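Local coordinates for MdbA protein (Corynebacterium diphtheriae, PDB 5C00) that is a thiol-disulfide oxidoreductase, probably forming disulfide bonds in exported proteins, and is essential for viability, pilus assembly, toxin production and virulence, at residues V22-K36 against T70-R83. Numbering follows the deposited sequence.
Sequences VSFTGSVTDSAIVLK and TKAIENGDIVVNLR
Antiparallel pairing joins strand 32-36, the inner arm of the N-terminal beta hairpin, to strand 78-83 in the mixed sheet of this thioredoxin-fold, DsbA-family protein. The strand axes run 157° apart, and four backbone hydrogen bonds set the register: I33 and L82 exchange one pair, L35 and V80 another. The non-hydrogen-bonded pair between them is V34 with N81, where the V34 CA hydrogen points to V80 O.

On the face carrying I33, L35, V80 and L82, L35 CD1 meets L82 CD1 at 3.8 Å. I73, on helix 56-74, joins this side: its CD1 lies 4.0 Å from L35 CB, while its CG2 sits 3.7 Å from F24 CB. T70 CG2 approaches the F24 ring at its edge, in plane, and V22 CB lies over one ring face, offset toward the rim. Beside this apolar patch, S23 N donates to E74 OE2 (2.9 Å) on the anti side of the carboxylate and tilted out of its plane; OE1 of the same group receives K71 NZ on its syn side. E74 thereby ties the segment entering the hairpin to the last helical turn, which a Schellman motif closes at G76.

On the other face, V34 CG1 touches V79 CG1 at 3.6 Å. N81 lies alongside V34, pointing the same way, with its ND2 bonded to I47 O and its OD1 bridged by water to T29 O.

At the type I' turn, R83 is extended from CG to NE and grips D30 end-on, while D48 and N172 hold it from outside. A32 CB lies over one guanidinium face. NH1 reaches D30 O at 2.9 Å within the guanidinium plane, whereas NH2 completes a salt bridge to D30 OD2 at 3.1 Å, meeting it from above a carboxylate turned 69° to that plane.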
# COMPACT_ATOMS: atom_id res chain seq x y z
N VAL A 22 -10.08 10.84 4.36
CA VAL A 22 -10.71 9.54 4.08
C VAL A 22 -11.44 9.16 5.34
O VAL A 22 -11.04 9.55 6.42
CB VAL A 22 -9.68 8.44 3.74
CG1 VAL A 22 -8.96 8.77 2.42
CG2 VAL A 22 -8.68 8.25 4.88
N SER A 23 -12.56 8.46 5.19
CA SER A 23 -13.35 8.13 6.37
C SER A 23 -13.28 6.64 6.72
O SER A 23 -13.98 6.21 7.64
CB SER A 23 -14.78 8.51 6.14
OG SER A 23 -15.27 7.86 4.97
N PHE A 24 -12.48 5.86 6.00
CA PHE A 24 -12.36 4.44 6.27
C PHE A 24 -11.37 4.19 7.39
O PHE A 24 -10.64 5.10 7.80
CB PHE A 24 -12.03 3.63 5.00
CG PHE A 24 -10.80 4.08 4.26
CD1 PHE A 24 -9.53 3.83 4.77
CD2 PHE A 24 -10.89 4.75 3.05
CE1 PHE A 24 -8.38 4.23 4.08
CE2 PHE A 24 -9.74 5.13 2.36
CZ PHE A 24 -8.50 4.89 2.88
N THR A 25 -11.34 2.97 7.89
CA THR A 25 -10.33 2.56 8.86
C THR A 25 -9.56 1.36 8.27
O THR A 25 -9.66 1.03 7.05
CB THR A 25 -10.99 2.27 10.26
OG1 THR A 25 -9.99 1.99 11.25
CG2 THR A 25 -11.91 1.12 10.16
N GLY A 26 -8.80 0.67 9.10
CA GLY A 26 -8.01 -0.43 8.58
C GLY A 26 -7.51 -1.35 9.66
O GLY A 26 -7.71 -1.10 10.83
N SER A 27 -6.81 -2.40 9.25
CA SER A 27 -6.11 -3.29 10.20
C SER A 27 -4.94 -3.90 9.49
O SER A 27 -4.83 -3.75 8.27
CB SER A 27 -7.07 -4.34 10.77
OG SER A 27 -7.59 -5.20 9.76
N VAL A 28 -4.02 -4.54 10.21
CA VAL A 28 -2.94 -5.30 9.57
C VAL A 28 -3.19 -6.72 9.99
O VAL A 28 -3.04 -7.05 11.17
CB VAL A 28 -1.52 -4.81 9.99
CG1 VAL A 28 -0.46 -5.68 9.33
CG2 VAL A 28 -1.30 -3.35 9.64
N THR A 29 -3.65 -7.51 9.04
CA THR A 29 -4.14 -8.85 9.31
C THR A 29 -3.72 -9.79 8.20
O THR A 29 -3.87 -9.44 7.01
CB THR A 29 -5.68 -8.85 9.42
OG1 THR A 29 -6.10 -7.76 10.26
CG2 THR A 29 -6.16 -10.19 10.06
N ASP A 30 -3.22 -10.98 8.55
CA ASP A 30 -2.98 -12.04 7.58
C ASP A 30 -2.10 -11.58 6.42
O ASP A 30 -2.40 -11.87 5.31
CB ASP A 30 -4.29 -12.61 7.02
CG ASP A 30 -4.06 -13.79 6.04
OD1 ASP A 30 -3.14 -14.61 6.25
OD2 ASP A 30 -4.78 -13.90 5.03
N SER A 31 -1.02 -10.86 6.74
CA SER A 31 -0.07 -10.29 5.76
C SER A 31 -0.60 -9.15 4.87
O SER A 31 0.09 -8.73 3.96
CB SER A 31 0.53 -11.36 4.86
OG SER A 31 1.02 -12.47 5.60
N ALA A 32 -1.81 -8.68 5.13
CA ALA A 32 -2.43 -7.65 4.33
C ALA A 32 -2.60 -6.41 5.15
O ALA A 32 -2.73 -6.46 6.40
CB ALA A 32 -3.77 -8.09 3.82
N ILE A 33 -2.61 -5.29 4.45
CA ILE A 33 -3.07 -4.08 5.04
C ILE A 33 -4.50 -3.96 4.56
O ILE A 33 -4.76 -3.77 3.37
CB ILE A 33 -2.21 -2.87 4.63
CG1 ILE A 33 -0.79 -3.02 5.18
CG2 ILE A 33 -2.86 -1.58 5.13
CD1 ILE A 33 0.27 -2.24 4.44
N VAL A 34 -5.42 -4.06 5.50
CA VAL A 34 -6.82 -4.14 5.18
C VAL A 34 -7.52 -2.79 5.33
O VAL A 34 -7.42 -2.16 6.38
CB VAL A 34 -7.52 -5.22 6.06
CG1 VAL A 34 -8.92 -5.49 5.54
CG2 VAL A 34 -6.74 -6.52 6.05
N LEU A 35 -8.17 -2.30 4.27
CA LEU A 35 -8.92 -1.04 4.34
C LEU A 35 -10.39 -1.35 4.29
O LEU A 35 -10.83 -2.12 3.45
CB LEU A 35 -8.54 -0.12 3.19
CG LEU A 35 -7.05 0.14 3.10
CD1 LEU A 35 -6.83 1.09 1.93
CD2 LEU A 35 -6.51 0.75 4.36
N LYS A 36 -11.15 -0.79 5.21
CA LYS A 36 -12.55 -1.11 5.39
C LYS A 36 -13.28 0.01 6.07
O LYS A 36 -12.71 0.73 6.86
CB LYS A 36 -12.65 -2.37 6.24
CG LYS A 36 -11.81 -2.27 7.50
CD LYS A 36 -11.68 -3.62 8.22
CE LYS A 36 -10.27 -3.78 8.79
NZ LYS A 36 -10.20 -4.86 9.85
N THR A 70 -11.63 4.04 -3.06
CA THR A 70 -11.88 4.73 -1.79
C THR A 70 -13.39 4.89 -1.54
O THR A 70 -13.88 4.63 -0.47
CB THR A 70 -11.21 6.12 -1.79
OG1 THR A 70 -9.82 5.98 -2.08
CG2 THR A 70 -11.37 6.81 -0.46
N LYS A 71 -14.13 5.32 -2.56
CA LYS A 71 -15.58 5.49 -2.40
C LYS A 71 -16.30 4.21 -2.07
O LYS A 71 -17.19 4.18 -1.23
CB LYS A 71 -16.22 6.14 -3.63
CG LYS A 71 -15.66 7.51 -3.98
CD LYS A 71 -15.67 8.49 -2.80
CE LYS A 71 -14.28 8.79 -2.24
NZ LYS A 71 -14.18 9.93 -1.25
N ALA A 72 -15.89 3.13 -2.70
CA ALA A 72 -16.53 1.84 -2.50
C ALA A 72 -16.22 1.28 -1.12
O ALA A 72 -17.06 0.63 -0.50
CB ALA A 72 -16.07 0.87 -3.60
N ILE A 73 -15.00 1.52 -0.67
CA ILE A 73 -14.59 1.18 0.68
C ILE A 73 -15.41 2.04 1.64
O ILE A 73 -15.99 1.51 2.56
CB ILE A 73 -13.08 1.40 0.96
CG1 ILE A 73 -12.20 0.50 0.09
CG2 ILE A 73 -12.78 1.13 2.41
CD1 ILE A 73 -10.74 0.95 0.07
N GLU A 74 -15.47 3.35 1.44
CA GLU A 74 -16.19 4.19 2.42
C GLU A 74 -17.68 3.84 2.48
O GLU A 74 -18.28 3.93 3.54
CB GLU A 74 -15.96 5.69 2.13
CG GLU A 74 -14.56 6.13 2.44
CD GLU A 74 -14.23 7.52 1.92
OE1 GLU A 74 -14.87 7.93 0.95
OE2 GLU A 74 -13.27 8.17 2.44
N ASN A 75 -18.26 3.39 1.35
CA ASN A 75 -19.64 2.89 1.26
C ASN A 75 -19.92 1.55 1.91
O ASN A 75 -21.08 1.14 2.05
CB ASN A 75 -20.02 2.68 -0.19
CG ASN A 75 -20.27 3.95 -0.90
OD1 ASN A 75 -20.33 5.01 -0.28
ND2 ASN A 75 -20.42 3.88 -2.22
N GLY A 76 -18.87 0.83 2.28
CA GLY A 76 -19.04 -0.48 2.91
C GLY A 76 -19.26 -1.64 1.93
O GLY A 76 -19.56 -2.76 2.35
N ASP A 77 -19.03 -1.39 0.63
CA ASP A 77 -19.28 -2.37 -0.43
C ASP A 77 -18.13 -3.34 -0.69
O ASP A 77 -18.35 -4.45 -1.22
CB ASP A 77 -19.61 -1.67 -1.77
CG ASP A 77 -20.96 -0.92 -1.73
OD1 ASP A 77 -21.89 -1.43 -1.08
OD2 ASP A 77 -21.05 0.18 -2.33
N ILE A 78 -16.90 -2.89 -0.43
CA ILE A 78 -15.74 -3.75 -0.52
C ILE A 78 -14.85 -3.62 0.69
O ILE A 78 -14.84 -2.57 1.34
CB ILE A 78 -14.92 -3.45 -1.78
CG1 ILE A 78 -14.36 -2.04 -1.81
CG2 ILE A 78 -15.81 -3.65 -2.98
CD1 ILE A 78 -13.45 -1.81 -2.99
N VAL A 79 -14.14 -4.69 1.00
CA VAL A 79 -13.06 -4.69 1.96
C VAL A 79 -11.79 -5.02 1.20
O VAL A 79 -11.75 -6.02 0.51
CB VAL A 79 -13.34 -5.71 3.06
CG1 VAL A 79 -12.13 -5.86 3.98
CG2 VAL A 79 -14.54 -5.21 3.86
N VAL A 80 -10.79 -4.13 1.24
CA VAL A 80 -9.60 -4.31 0.41
C VAL A 80 -8.38 -4.80 1.18
O VAL A 80 -7.88 -4.14 2.11
CB VAL A 80 -9.22 -3.02 -0.38
CG1 VAL A 80 -8.02 -3.32 -1.25
CG2 VAL A 80 -10.38 -2.60 -1.27
N ASN A 81 -7.94 -5.98 0.82
CA ASN A 81 -6.71 -6.48 1.34
C ASN A 81 -5.56 -6.09 0.43
O ASN A 81 -5.36 -6.71 -0.60
CB ASN A 81 -6.77 -7.99 1.49
CG ASN A 81 -7.92 -8.43 2.36
OD1 ASN A 81 -7.81 -8.44 3.56
ND2 ASN A 81 -9.03 -8.76 1.74
N LEU A 82 -4.77 -5.11 0.87
CA LEU A 82 -3.61 -4.67 0.16
C LEU A 82 -2.47 -5.63 0.53
O LEU A 82 -2.08 -5.73 1.71
CB LEU A 82 -3.22 -3.23 0.50
CG LEU A 82 -4.20 -2.16 0.06
CD1 LEU A 82 -3.78 -0.85 0.69
CD2 LEU A 82 -4.25 -2.05 -1.45
N ARG A 83 -2.05 -6.40 -0.47
CA ARG A 83 -1.05 -7.45 -0.34
C ARG A 83 0.20 -6.99 -1.07
O ARG A 83 0.31 -7.11 -2.31
CB ARG A 83 -1.60 -8.75 -0.88
CG ARG A 83 -2.76 -9.29 -0.01
CD ARG A 83 -3.13 -10.75 -0.30
NE ARG A 83 -4.14 -11.17 0.67
CZ ARG A 83 -3.88 -11.52 1.92
NH1 ARG A 83 -2.65 -11.56 2.39
NH2 ARG A 83 -4.88 -11.81 2.74
O HOH W 1 -6.41 -9.99 5.71
O HOH W 2 0.53 -6.31 2.74